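Local coordinates for protein B (Streptococcus agalactiae, PDB 5H6I) that permeabilises target membranes as a secreted pore-forming toxin and also binds the constant region of IgG, at residues G61-K66 with T175-S180; Q114-K119 with Q160-Y165; I125-G130 with K156-K161; T132-R137 with K149-D154. One frame throughout, in Å; residues are numbered along the deposited sequence.

Contacts 2, 3 and 4 all use helix 145-163 of this all-helical toxin: contacts 3 and 4 pair it with helix 121-139, their centres about 11 Å apart, while contact 2, its centre about 9 Å from that of contact 3, closes its C-terminal end against the turn after helix 93-115. Contact 1 leaves this N-terminal bundle for the start of the C-terminal helices; its centre lies about 14 Å from that of contact 2 and about 21 Å from that of contact 4. Tyr-64 ties contact 1 to contact 3: its OH, hydrogen-bonded to Asn-124, packs 3.2 Å from Met-127 CE.

Contact 1: G61-K66 with T175-S180; sequences GTDYEK and TIYTKS
The junction between the five-helix N-terminal bundle and the three-helix C-terminal one is bridged by Tyr-177, whose phenol reaches the turn around Asp-63. The hydroxyl works twice: OH gives a very short hydrogen bond of 2.5 Å to Asp-63 OD2 and accepts one from Asp-63 N at 3.1 Å, the latter nearly straight at 164°. Asp-63 OD2 sits at the edge of the phenol ring, near its plane, and the carboxylate is turned only 20° from the ring, so the acid and the phenol lie almost flat with each other. The receiving loop is a type I beta turn, Thr-62 to Glu-65, leading into helix 65-84 with Tyr-64 as N-cap residue. It contains an ST turn, Tyr-64 N donating to Thr-62 OG1 over 3.0 Å. Tyr-177 CE1 lies at the edge of the Tyr-64 ring, in its plane and 3.9 Å from Tyr-64 CE2, while Tyr-64 OH bonds to Asn-124 on helix 121-139. Alongside, the extended Ile-176 chain, CG1 anti to the backbone N (chi1 -179°), carries CD1 to 3.4 Å from Gly-61 O and against Thr-62 CG2.

Contact 2: Q114-K119 with Q160-Y165; sequences QHLANK and QKVLTY
Lys-119 bends at its second torsion (chi2 -62°) and then runs fully extended, which swings its ammonium group across to the carbonyls of Leu-163 and Tyr-165. NZ donates to Leu-163 O at 2.7 Å and to Tyr-165 O at 2.6 Å. The two acceptors are met differently: the ammonium stands well above the carbonyl plane of Leu-163, 41° out of it, but is tilted by only 18° from that of Tyr-165. One cation thus grips two backbone oxygens where helix 145-163 runs out into loop, and it probably offsets the partial negative charge gathered at a helix C-terminus; Asp-167 adds a long, weak ion pair. The aliphatic part of the lysine follows the same route, CE passing 3.3 Å from Leu-163 O.

Beside this polar clasp lies an apolar one. Leu-116, whose CG is placed beside its own backbone N, sets CD1 against Val-162 CG2 at 3.7 Å, and the two side chains cross at about a right angle. Its other methyl, CD2, meets Leu-163 CD2 at 4.1 Å, and that leucine methyl also touches His-115 CB. Tyr-165 folds back so that Val-162 CA lies over one face of its ring, toward the rim, while its hydroxyl bonds to Asp-126 on helix 121-139. A type I beta turn from Leu-116 to Lys-119 presents both the leucine and the lysine, an arrangement that closes one end of a helical bundle: the exit of one helix held against the exit of another.

Contact 3: I125-G130 with K156-K161; sequences IDMGFG and KALEQK
Leu-158 presses one methyl into the backbone of helix 121-139, and this is the tight part of the contact. Its CD2 lies 3.2 Å from Asp-126 O, 3.7 Å from Met-127 CA and 3.8 Å from Gly-130 CA, so a single branch is received by three residues spanning one helical turn. Gly-130, having no side chain, lets that methyl settle directly against its CA. The leucine's CB points toward the facing helix, and with CG anti to the backbone N (chi1 -159°) the side chain carries CD2 onto it.

Elsewhere the fit is looser. Met-127 lies alongside, its CG 4.4 Å from Leu-158 CG and its SD at the same distance from Glu-159 CG. Toward solvent, Asp-126 OD2 and Lys-161 NZ are 5.4 Å apart, a separation at which the opposite charges may attract but do not pair; the carboxylate is held by Gln-122 at OD1 and by the hydroxyl of Tyr-165 at OD2.

The segments run almost exactly antiparallel, at 174°, with their axes 9.7 Å apart. Helix 93-115 packs across the buried side of this pair, where Met-127 rests on Ala-108 and Ser-112 while Glu-159 touches Ala-108 and Phe-111; Tyr-64 and Leu-116, from the neighbouring loops, also touch the methionine.

Contact 4: T132-R137 with K149-D154; sequences TKLVIR and KAQVND
Gln-151 reaches from helix 145-163 across to Leu-134, Lys-133 and Arg-137, and its side chain touches all three on the way from CB to the amide. CB lies over one face of the Arg-137 guanidinium, offset toward its rim and 4.0 Å from NH2. CG, anti to the glutamine's own backbone N (chi1 -172°), drives inward to 3.6 Å from Leu-134 CA, with Lys-133 O nearly as near. A bend at chi2 (50°) then turns the amide along the opposing helix, so that CD comes 3.9 Å from Lys-133 CB.

The helices being bridged are the two arms of an antiparallel helical hairpin, 121-139 and 145-163, joined by a short loop; over these segments their axes approach to 9.3 Å. At the end of the chain the amide splits its contacts. OE1 stands over a face of the Arg-137 guanidinium, 3.9 Å from NH1, with the amide and guanidinium planes steeply inclined to each other. That makes it a polar packing contact, and the arginine hydrogen-bonds elsewhere, NH2 for instance to Ser-147 O. Gln-151 NE2 rests against Lys-133 CB at 3.6 Å.

On the buried flank Leu-134 CD1 meets Val-152 CG2 at 3.7 Å, and helix 93-115 backs the pair through Val-105 and Ala-101. On the more open flank Lys-133 NZ and Asp-154 OD2 are 4.7 Å apart, near enough for attraction between opposite charges though not in contact.

Contact 1: G61-K66 with T175-S180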
# COMPACT_ATOMS: atom_id res chain seq x y z
N GLY A 61 9.01 2.38 -1.39
CA GLY A 61 10.09 2.45 -0.43
C GLY A 61 9.80 1.87 0.93
O GLY A 61 10.52 2.15 1.88
N THR A 62 8.75 1.06 1.05
CA THR A 62 8.36 0.45 2.31
C THR A 62 8.63 -1.06 2.26
O THR A 62 9.22 -1.58 1.31
CB THR A 62 6.89 0.74 2.60
OG1 THR A 62 6.06 -0.18 1.88
CG2 THR A 62 6.53 2.16 2.19
N ASP A 63 8.20 -1.76 3.31
CA ASP A 63 8.31 -3.21 3.36
C ASP A 63 7.31 -3.90 2.44
O ASP A 63 7.36 -5.13 2.32
CB ASP A 63 8.12 -3.70 4.79
CG ASP A 63 9.12 -3.10 5.75
OD1 ASP A 63 10.31 -3.46 5.67
OD2 ASP A 63 8.71 -2.26 6.59
N TYR A 64 6.41 -3.15 1.80
CA TYR A 64 5.41 -3.71 0.90
C TYR A 64 5.65 -3.32 -0.55
O TYR A 64 4.77 -3.54 -1.39
CB TYR A 64 4.01 -3.27 1.34
CG TYR A 64 3.73 -3.52 2.81
CD1 TYR A 64 3.25 -4.75 3.24
CD2 TYR A 64 3.96 -2.53 3.76
CE1 TYR A 64 3.00 -4.98 4.58
CE2 TYR A 64 3.71 -2.75 5.10
CZ TYR A 64 3.23 -3.98 5.50
OH TYR A 64 2.98 -4.20 6.84
N GLU A 65 6.81 -2.75 -0.87
CA GLU A 65 7.08 -2.37 -2.25
C GLU A 65 7.34 -3.61 -3.11
O GLU A 65 6.69 -3.81 -4.14
CB GLU A 65 8.27 -1.41 -2.31
CG GLU A 65 8.69 -1.03 -3.73
CD GLU A 65 10.11 -0.51 -3.80
OE1 GLU A 65 10.36 0.62 -3.34
OE2 GLU A 65 10.98 -1.25 -4.32
N LYS A 66 8.29 -4.44 -2.70
CA LYS A 66 8.61 -5.66 -3.42
C LYS A 66 7.51 -6.72 -3.32
O LYS A 66 7.25 -7.41 -4.31
CB LYS A 66 9.94 -6.24 -2.93
CG LYS A 66 10.56 -7.25 -3.88
CD LYS A 66 11.25 -6.56 -5.04
CE LYS A 66 11.66 -7.57 -6.11
NZ LYS A 66 10.48 -8.07 -6.87
N THR A 175 9.26 6.78 11.21
CA THR A 175 9.37 5.81 10.13
C THR A 175 8.72 6.35 8.86
O THR A 175 8.03 7.37 8.87
CB THR A 175 8.74 4.47 10.53
OG1 THR A 175 7.32 4.64 10.66
CG2 THR A 175 9.31 3.99 11.86
N ILE A 176 8.94 5.64 7.75
CA ILE A 176 8.35 6.05 6.48
C ILE A 176 6.83 6.01 6.57
O ILE A 176 6.14 6.81 5.92
CB ILE A 176 8.89 5.18 5.33
CG1 ILE A 176 8.28 5.62 3.99
CG2 ILE A 176 8.62 3.70 5.60
CD1 ILE A 176 8.92 4.96 2.79
N TYR A 177 6.28 5.11 7.38
CA TYR A 177 4.84 5.06 7.57
C TYR A 177 4.34 6.27 8.36
O TYR A 177 3.21 6.72 8.14
CB TYR A 177 4.44 3.76 8.27
CG TYR A 177 5.09 2.54 7.65
CD1 TYR A 177 4.50 1.90 6.57
CD2 TYR A 177 6.29 2.03 8.14
CE1 TYR A 177 5.08 0.79 5.99
CE2 TYR A 177 6.88 0.93 7.56
CZ TYR A 177 6.27 0.31 6.49
OH TYR A 177 6.86 -0.80 5.92
N THR A 178 5.16 6.80 9.27
CA THR A 178 4.79 8.02 9.97
C THR A 178 4.70 9.20 9.01
O THR A 178 3.80 10.04 9.14
CB THR A 178 5.79 8.31 11.09
OG1 THR A 178 6.02 7.13 11.86
CG2 THR A 178 5.28 9.42 12.00
N LYS A 179 5.61 9.27 8.05
CA LYS A 179 5.63 10.35 7.08
C LYS A 179 4.60 10.18 5.97
O LYS A 179 4.52 11.05 5.09
CB LYS A 179 7.03 10.47 6.47
CG LYS A 179 8.10 10.85 7.48
CD LYS A 179 9.49 10.74 6.88
CE LYS A 179 10.55 11.27 7.83
NZ LYS A 179 11.91 11.16 7.26
N SER A 180 3.82 9.10 5.99
CA SER A 180 2.78 8.93 4.99
C SER A 180 1.70 10.01 5.13
O SER A 180 1.14 10.47 4.13
CB SER A 180 2.16 7.54 5.10
OG SER A 180 1.17 7.33 4.11

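Contact 2: Q114-K119 with Q160-Y165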
# COMPACT_ATOMS: atom_id res chain seq x y z
N GLN A 114 -4.20 1.04 7.50
CA GLN A 114 -5.22 1.56 8.40
C GLN A 114 -4.91 1.35 9.88
O GLN A 114 -5.49 2.05 10.72
CB GLN A 114 -6.58 0.92 8.10
CG GLN A 114 -7.08 1.15 6.68
CD GLN A 114 -8.31 0.31 6.36
OE1 GLN A 114 -8.66 -0.61 7.10
NE2 GLN A 114 -8.98 0.64 5.26
N HIS A 115 -4.01 0.42 10.22
CA HIS A 115 -3.84 0.04 11.62
C HIS A 115 -2.40 -0.02 12.11
O HIS A 115 -2.19 -0.16 13.32
CB HIS A 115 -4.49 -1.33 11.88
CG HIS A 115 -5.96 -1.37 11.60
ND1 HIS A 115 -6.47 -1.49 10.32
CD2 HIS A 115 -7.03 -1.29 12.42
CE1 HIS A 115 -7.79 -1.49 10.38
NE2 HIS A 115 -8.15 -1.37 11.64
N LEU A 116 -1.40 0.07 11.23
CA LEU A 116 -0.01 -0.14 11.64
C LEU A 116 0.87 1.09 11.43
O LEU A 116 2.10 0.97 11.55
CB LEU A 116 0.58 -1.34 10.89
CG LEU A 116 -0.15 -2.67 11.07
CD1 LEU A 116 0.63 -3.80 10.41
CD2 LEU A 116 -0.38 -2.98 12.54
N ALA A 117 0.29 2.25 11.13
CA ALA A 117 1.11 3.42 10.84
C ALA A 117 1.84 3.94 12.08
O ALA A 117 2.92 4.52 11.96
CB ALA A 117 0.25 4.53 10.23
N ASN A 118 1.27 3.74 13.26
CA ASN A 118 1.87 4.21 14.50
C ASN A 118 2.77 3.17 15.16
O ASN A 118 3.32 3.44 16.23
CB ASN A 118 0.78 4.64 15.49
CG ASN A 118 -0.13 5.71 14.93
OD1 ASN A 118 0.26 6.47 14.04
ND2 ASN A 118 -1.35 5.77 15.44
N LYS A 119 2.92 1.99 14.56
CA LYS A 119 3.70 0.93 15.17
C LYS A 119 5.19 1.15 14.96
O LYS A 119 5.62 1.95 14.13
CB LYS A 119 3.29 -0.43 14.60
CG LYS A 119 1.89 -0.87 14.98
CD LYS A 119 1.75 -1.03 16.48
CE LYS A 119 0.35 -1.47 16.86
NZ LYS A 119 0.18 -1.58 18.33
N GLN A 160 -3.02 -10.06 13.50
CA GLN A 160 -3.43 -9.81 14.88
C GLN A 160 -2.24 -9.77 15.83
O GLN A 160 -2.31 -9.14 16.88
CB GLN A 160 -4.43 -10.88 15.32
CG GLN A 160 -5.74 -10.88 14.54
CD GLN A 160 -6.71 -9.82 15.03
OE1 GLN A 160 -6.96 -9.69 16.23
NE2 GLN A 160 -7.27 -9.06 14.09
N LYS A 161 -1.14 -10.43 15.47
CA LYS A 161 0.03 -10.46 16.34
C LYS A 161 0.76 -9.13 16.33
O LYS A 161 1.19 -8.64 17.39
CB LYS A 161 0.96 -11.60 15.94
CG LYS A 161 2.29 -11.61 16.68
CD LYS A 161 3.25 -12.61 16.07
CE LYS A 161 4.63 -12.50 16.69
NZ LYS A 161 5.65 -13.28 15.93
N VAL A 162 0.92 -8.51 15.16
CA VAL A 162 1.62 -7.24 15.08
C VAL A 162 0.80 -6.10 15.66
O VAL A 162 1.35 -5.02 15.91
CB VAL A 162 2.03 -6.93 13.62
CG1 VAL A 162 2.91 -8.03 13.06
CG2 VAL A 162 0.80 -6.72 12.75
N LEU A 163 -0.50 -6.31 15.88
CA LEU A 163 -1.31 -5.29 16.54
C LEU A 163 -0.86 -5.07 17.98
O LEU A 163 -0.99 -3.97 18.51
CB LEU A 163 -2.78 -5.67 16.50
CG LEU A 163 -3.55 -5.36 15.22
CD1 LEU A 163 -4.98 -5.87 15.32
CD2 LEU A 163 -3.53 -3.87 14.93
N THR A 164 -0.34 -6.12 18.63
CA THR A 164 0.14 -6.02 20.00
C THR A 164 1.55 -5.46 20.10
O THR A 164 2.10 -5.39 21.21
CB THR A 164 0.09 -7.39 20.67
OG1 THR A 164 1.11 -8.24 20.14
CG2 THR A 164 -1.27 -8.05 20.44
N TYR A 165 2.16 -5.07 18.98
CA TYR A 165 3.48 -4.47 19.00
C TYR A 165 3.40 -3.06 19.60
O TYR A 165 2.35 -2.42 19.55
CB TYR A 165 4.08 -4.42 17.60
CG TYR A 165 4.63 -5.75 17.09
CD1 TYR A 165 4.15 -6.96 17.59
CD2 TYR A 165 5.62 -5.78 16.12
CE1 TYR A 165 4.65 -8.16 17.12
CE2 TYR A 165 6.12 -6.98 15.65
CZ TYR A 165 5.63 -8.17 16.16
OH TYR A 165 6.13 -9.36 15.70

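Contact 3: I125-G130 with K156-K161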
# COMPACT_ATOMS: atom_id res chain seq x y z
N ILE A 125 7.71 -4.70 9.19
CA ILE A 125 8.77 -5.57 8.69
C ILE A 125 8.34 -7.03 8.78
O ILE A 125 8.48 -7.79 7.81
CB ILE A 125 10.08 -5.31 9.46
CG1 ILE A 125 10.75 -4.03 8.96
CG2 ILE A 125 11.02 -6.50 9.32
CD1 ILE A 125 12.07 -3.74 9.64
N ASP A 126 7.82 -7.44 9.93
CA ASP A 126 7.41 -8.83 10.11
C ASP A 126 6.22 -9.17 9.22
O ASP A 126 6.14 -10.27 8.67
CB ASP A 126 7.09 -9.10 11.57
CG ASP A 126 8.33 -9.09 12.45
OD1 ASP A 126 9.45 -9.10 11.91
OD2 ASP A 126 8.17 -9.06 13.69
N MET A 127 5.28 -8.23 9.07
CA MET A 127 4.09 -8.50 8.28
C MET A 127 4.39 -8.49 6.79
O MET A 127 3.84 -9.31 6.04
CB MET A 127 3.00 -7.48 8.61
CG MET A 127 1.61 -8.08 8.67
SD MET A 127 0.74 -7.91 7.11
CE MET A 127 0.40 -6.15 7.13
N GLY A 128 5.25 -7.58 6.33
CA GLY A 128 5.69 -7.62 4.94
C GLY A 128 6.42 -8.90 4.60
O GLY A 128 6.38 -9.36 3.46
N PHE A 129 7.10 -9.49 5.59
CA PHE A 129 7.73 -10.79 5.39
C PHE A 129 6.69 -11.89 5.21
O PHE A 129 6.89 -12.83 4.43
CB PHE A 129 8.64 -11.11 6.58
CG PHE A 129 9.59 -12.24 6.34
CD1 PHE A 129 10.62 -12.12 5.41
CD2 PHE A 129 9.47 -13.43 7.04
CE1 PHE A 129 11.50 -13.16 5.19
CE2 PHE A 129 10.35 -14.47 6.82
CZ PHE A 129 11.36 -14.34 5.90
N GLY A 130 5.56 -11.78 5.91
CA GLY A 130 4.51 -12.78 5.77
C GLY A 130 3.80 -12.70 4.44
O GLY A 130 3.49 -13.72 3.82
N LYS A 156 -3.03 -14.02 8.37
CA LYS A 156 -4.10 -13.52 9.23
C LYS A 156 -3.69 -13.56 10.70
O LYS A 156 -3.96 -12.61 11.45
CB LYS A 156 -5.38 -14.33 9.01
CG LYS A 156 -6.17 -13.91 7.78
CD LYS A 156 -7.28 -14.90 7.48
CE LYS A 156 -8.13 -14.43 6.31
NZ LYS A 156 -9.05 -15.51 5.84
N ALA A 157 -3.03 -14.64 11.13
CA ALA A 157 -2.51 -14.69 12.49
C ALA A 157 -1.41 -13.66 12.70
O ALA A 157 -1.28 -13.11 13.80
CB ALA A 157 -2.00 -16.10 12.80
N LEU A 158 -0.61 -13.39 11.66
CA LEU A 158 0.43 -12.37 11.77
C LEU A 158 -0.17 -10.98 11.90
O LEU A 158 0.42 -10.11 12.55
CB LEU A 158 1.36 -12.45 10.56
CG LEU A 158 2.75 -11.83 10.68
CD1 LEU A 158 3.52 -12.45 11.83
CD2 LEU A 158 3.50 -12.01 9.38
N GLU A 159 -1.34 -10.75 11.29
CA GLU A 159 -1.98 -9.44 11.38
C GLU A 159 -2.37 -9.11 12.82
O GLU A 159 -2.09 -8.02 13.31
CB GLU A 159 -3.21 -9.40 10.47
CG GLU A 159 -2.90 -9.38 8.99
CD GLU A 159 -4.10 -9.77 8.14
OE1 GLU A 159 -5.06 -10.33 8.71
OE2 GLU A 159 -4.08 -9.52 6.92
N GLN A 160 -3.02 -10.06 13.50
CA GLN A 160 -3.43 -9.81 14.88
C GLN A 160 -2.24 -9.77 15.83
O GLN A 160 -2.31 -9.14 16.88
CB GLN A 160 -4.43 -10.88 15.32
CG GLN A 160 -5.74 -10.88 14.54
CD GLN A 160 -6.71 -9.82 15.03
OE1 GLN A 160 -6.96 -9.69 16.23
NE2 GLN A 160 -7.27 -9.06 14.09
N LYS A 161 -1.14 -10.43 15.47
CA LYS A 161 0.03 -10.46 16.34
C LYS A 161 0.76 -9.13 16.33
O LYS A 161 1.19 -8.64 17.39
CB LYS A 161 0.96 -11.60 15.94
CG LYS A 161 2.29 -11.61 16.68
CD LYS A 161 3.25 -12.61 16.07
CE LYS A 161 4.63 -12.50 16.69
NZ LYS A 161 5.65 -13.28 15.93

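Contact 4: T132-R137 with K149-D154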
# COMPACT_ATOMS: atom_id res chain seq x y z
N THR A 132 5.15 -11.62 1.75
CA THR A 132 6.13 -12.19 0.83
C THR A 132 6.02 -13.71 0.78
O THR A 132 6.02 -14.31 -0.30
CB THR A 132 7.54 -11.75 1.23
OG1 THR A 132 7.72 -10.37 0.93
CG2 THR A 132 8.59 -12.58 0.50
N LYS A 133 5.91 -14.34 1.95
CA LYS A 133 5.77 -15.79 2.00
C LYS A 133 4.48 -16.25 1.33
O LYS A 133 4.42 -17.36 0.79
CB LYS A 133 5.81 -16.27 3.45
CG LYS A 133 7.18 -16.75 3.90
CD LYS A 133 7.46 -16.39 5.35
CE LYS A 133 6.62 -17.23 6.30
NZ LYS A 133 6.91 -16.91 7.73
N LEU A 134 3.44 -15.41 1.35
CA LEU A 134 2.18 -15.79 0.72
C LEU A 134 2.28 -15.69 -0.80
O LEU A 134 1.87 -16.61 -1.52
CB LEU A 134 1.04 -14.92 1.25
CG LEU A 134 -0.34 -15.18 0.65
CD1 LEU A 134 -0.66 -16.67 0.68
CD2 LEU A 134 -1.41 -14.39 1.40
N VAL A 135 2.81 -14.57 -1.30
CA VAL A 135 2.93 -14.39 -2.74
C VAL A 135 3.85 -15.43 -3.35
O VAL A 135 3.64 -15.88 -4.49
CB VAL A 135 3.41 -12.95 -3.05
CG1 VAL A 135 3.58 -12.75 -4.55
CG2 VAL A 135 2.44 -11.93 -2.48
N ILE A 136 4.88 -15.86 -2.61
CA ILE A 136 5.77 -16.90 -3.11
C ILE A 136 5.00 -18.19 -3.35
O ILE A 136 5.20 -18.86 -4.37
CB ILE A 136 6.95 -17.11 -2.13
CG1 ILE A 136 7.96 -15.98 -2.27
CG2 ILE A 136 7.62 -18.46 -2.37
CD1 ILE A 136 9.08 -16.04 -1.25
N ARG A 137 4.10 -18.55 -2.44
CA ARG A 137 3.28 -19.74 -2.63
C ARG A 137 2.33 -19.57 -3.80
O ARG A 137 2.08 -20.53 -4.55
CB ARG A 137 2.51 -20.06 -1.35
CG ARG A 137 3.38 -20.24 -0.12
CD ARG A 137 3.75 -21.70 0.09
NE ARG A 137 3.02 -22.28 1.20
CZ ARG A 137 3.49 -22.40 2.44
NH1 ARG A 137 4.71 -21.96 2.72
NH2 ARG A 137 2.75 -22.95 3.39
N LYS A 149 -3.42 -22.22 1.45
CA LYS A 149 -4.41 -21.87 2.47
C LYS A 149 -3.79 -21.83 3.86
O LYS A 149 -4.21 -21.02 4.69
CB LYS A 149 -5.57 -22.86 2.43
CG LYS A 149 -6.70 -22.54 3.39
CD LYS A 149 -7.20 -21.11 3.21
CE LYS A 149 -7.57 -20.49 4.55
NZ LYS A 149 -8.06 -19.09 4.39
N ALA A 150 -2.80 -22.68 4.12
CA ALA A 150 -2.11 -22.63 5.41
C ALA A 150 -1.33 -21.33 5.56
O ALA A 150 -1.23 -20.78 6.66
CB ALA A 150 -1.18 -23.83 5.56
N GLN A 151 -0.77 -20.81 4.46
CA GLN A 151 -0.02 -19.57 4.52
C GLN A 151 -0.95 -18.36 4.66
O GLN A 151 -0.56 -17.36 5.27
CB GLN A 151 0.86 -19.42 3.29
CG GLN A 151 1.82 -18.25 3.33
CD GLN A 151 2.63 -18.20 4.62
OE1 GLN A 151 3.17 -19.22 5.07
NE2 GLN A 151 2.72 -17.02 5.22
N VAL A 152 -2.16 -18.44 4.12
CA VAL A 152 -3.13 -17.36 4.28
C VAL A 152 -3.48 -17.20 5.76
O VAL A 152 -3.63 -16.07 6.26
CB VAL A 152 -4.37 -17.62 3.42
CG1 VAL A 152 -5.54 -16.76 3.88
CG2 VAL A 152 -4.06 -17.35 1.95
N ASN A 153 -3.61 -18.31 6.48
CA ASN A 153 -3.87 -18.24 7.91
C ASN A 153 -2.65 -17.73 8.67
O ASN A 153 -2.80 -17.05 9.69
CB ASN A 153 -4.29 -19.61 8.44
CG ASN A 153 -5.62 -20.06 7.87
OD1 ASN A 153 -6.52 -19.26 7.66
ND2 ASN A 153 -5.75 -21.36 7.63
N ASP A 154 -1.44 -18.04 8.19
CA ASP A 154 -0.24 -17.46 8.78
C ASP A 154 -0.27 -15.94 8.69
O ASP A 154 0.09 -15.24 9.64
CB ASP A 154 1.00 -18.00 8.08
CG ASP A 154 1.77 -19.00 8.93
OD1 ASP A 154 1.19 -19.49 9.93
OD2 ASP A 154 2.94 -19.28 8.61